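Local coordinates for protein epsin-3 (PDB 3ONK) that helps recruit clathrin to the Golgi network and endosomes and binds membranes enriched in phosphatidylinositol-3,5-bisphosphate, at residues S29-M32 with D33-S36. Sequence-based numbering, arbitrary orientation.
Sequences STLM and DQIS
From Ser29 to Met32 each carbonyl receives the amide of the residue four places on, Asp33 to Ser36, so one helical turn closes on the next; the bond from Ser36 N to Met32 O, at 2.8 Å, lies in the carbonyl plane, whereas the other three donors sit tilted from theirs. Against this backbone, Gln34 folds back along the helix. Its CG stands anti to the carbonyl carbon (chi1 -76°), the chain then runs extended, and the turn of the terminal amide leaves OE1 3.6 Å from Leu31 CA and 3.7 Å from Leu31 CD1, the two side chains crossing at about a right angle. One turn on from Leu31, Ile35 brings CD1 to 4.2 Å from Leu31 CG, an apolar i to i+4 contact, and the same methyl packs 3.5 Å from Leu31 O. Neighbouring strips of the helix surface meet different partners: Leu31, Gln34 and Ile35 touch helix 11-19, while Met32 and Ser36 meet helix 64-80, where Asp33 OD1 also makes a weak hydrogen bond to Tyr76 OH. Such i to i+4 bonding is that of a regular alpha-helix, here the short helix 29-38 packed against helices 11-19 and 64-80 in the all-helical ENTH domain.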
ATOM      1  N   SER A  29       6.402  -4.227 -10.752  1.00 19.19           N
ATOM      2  CA  SER A  29       5.000  -4.050 -11.115  1.00 24.06           C
ATOM      3  C   SER A  29       4.278  -5.378 -11.327  1.00 19.41           C
ATOM      4  O   SER A  29       3.090  -5.486 -11.014  1.00 22.56           O
ATOM      5  CB  SER A  29       4.856  -3.158 -12.353  1.00 20.80           C
ATOM      6  OG  SER A  29       5.315  -3.844 -13.506  1.00 34.93           O
ATOM      7  N   THR A  30       4.978  -6.380 -11.859  1.00 18.40           N
ATOM      8  CA  THR A  30       4.382  -7.711 -12.067  1.00 20.82           C
ATOM      9  C   THR A  30       3.986  -8.404 -10.737  1.00 20.10           C
ATOM     10  O   THR A  30       2.934  -9.045 -10.643  1.00 17.20           O
ATOM     11  CB  THR A  30       5.295  -8.660 -12.926  1.00 22.96           C
ATOM     12  OG1 THR A  30       5.340  -8.189 -14.273  1.00 26.76           O
ATOM     13  CG2 THR A  30       4.731 -10.074 -12.953  1.00 25.12           C
ATOM     14  N   LEU A  31       4.823  -8.251  -9.716  1.00 18.85           N
ATOM     15  CA  LEU A  31       4.531  -8.793  -8.398  1.00 18.06           C
ATOM     16  C   LEU A  31       3.313  -8.096  -7.808  1.00 20.19           C
ATOM     17  O   LEU A  31       2.459  -8.727  -7.164  1.00 18.45           O
ATOM     18  CB  LEU A  31       5.729  -8.617  -7.465  1.00 22.21           C
ATOM     19  CG  LEU A  31       5.535  -9.081  -6.017  1.00 23.04           C
ATOM     20  CD1 LEU A  31       5.307 -10.579  -5.953  1.00 20.34           C
ATOM     21  CD2 LEU A  31       6.740  -8.671  -5.183  1.00 19.63           C
ATOM     22  N   MET A  32       3.238  -6.789  -8.031  1.00 17.74           N
ATOM     23  CA  MET A  32       2.082  -6.019  -7.588  1.00 20.45           C
ATOM     24  C   MET A  32       0.799  -6.504  -8.295  1.00 17.90           C
ATOM     25  O   MET A  32      -0.240  -6.708  -7.657  1.00 17.77           O
ATOM     26  CB  MET A  32       2.314  -4.528  -7.823  1.00 20.97           C
ATOM     27  CG  MET A  32       3.348  -3.896  -6.912  1.00 15.31           C
ATOM     28  SD  MET A  32       3.231  -2.101  -6.935  1.00 19.59           S
ATOM     29  CE  MET A  32       3.705  -1.749  -8.637  1.00 35.20           C
ATOM     30  N   ASP A  33       0.882  -6.708  -9.606  1.00 18.16           N
ATOM     31  CA  ASP A  33      -0.250  -7.257 -10.360  1.00 21.86           C
ATOM     32  C   ASP A  33      -0.683  -8.631  -9.832  1.00 20.89           C
ATOM     33  O   ASP A  33      -1.877  -8.904  -9.700  1.00 21.35           O
ATOM     34  CB  ASP A  33       0.076  -7.338 -11.853  1.00 20.74           C
ATOM     35  CG  ASP A  33      -1.150  -7.102 -12.737  1.00 23.65           C
ATOM     36  OD1 ASP A  33      -2.156  -6.557 -12.242  1.00 31.26           O
ATOM     37  OD2 ASP A  33      -1.101  -7.452 -13.931  1.00 36.33           O
ATOM     38  N   GLN A  34       0.284  -9.492  -9.520  1.00 17.63           N
ATOM     39  CA  GLN A  34      -0.036 -10.809  -8.949  1.00 16.93           C
ATOM     40  C   GLN A  34      -0.852 -10.637  -7.677  1.00 21.47           C
ATOM     41  O   GLN A  34      -1.837 -11.343  -7.446  1.00 23.00           O
ATOM     42  CB  GLN A  34       1.241 -11.619  -8.674  1.00 16.66           C
ATOM     43  CG  GLN A  34       1.886 -12.217  -9.943  1.00 20.68           C
ATOM     44  CD  GLN A  34       3.244 -12.865  -9.676  1.00 25.19           C
ATOM     45  OE1 GLN A  34       4.027 -12.366  -8.874  1.00 20.67           O
ATOM     46  NE2 GLN A  34       3.531 -13.967 -10.366  1.00 23.73           N
ATOM     47  N   ILE A  35      -0.445  -9.681  -6.849  1.00 17.86           N
ATOM     48  CA  ILE A  35      -1.143  -9.429  -5.605  1.00 19.27           C
ATOM     49  C   ILE A  35      -2.536  -8.845  -5.873  1.00 18.45           C
ATOM     50  O   ILE A  35      -3.520  -9.191  -5.209  1.00 19.07           O
ATOM     51  CB  ILE A  35      -0.304  -8.516  -4.693  1.00 17.55           C
ATOM     52  CG1 ILE A  35       0.924  -9.287  -4.174  1.00 17.11           C
ATOM     53  CG2 ILE A  35      -1.138  -8.029  -3.552  1.00 17.27           C
ATOM     54  CD1 ILE A  35       2.072  -8.389  -3.731  1.00 16.86           C
ATOM     55  N   SER A  36      -2.610  -7.959  -6.858  1.00 18.25           N
ATOM     56  CA  SER A  36      -3.878  -7.418  -7.295  1.00 17.89           C
ATOM     57  C   SER A  36      -4.848  -8.542  -7.656  1.00 21.72           C
ATOM     58  O   SER A  36      -6.019  -8.491  -7.291  1.00 25.55           O
ATOM     59  CB  SER A  36      -3.668  -6.460  -8.479  1.00 15.63           C
ATOM     60  OG  SER A  36      -4.893  -5.908  -8.892  1.00 20.93           O
TER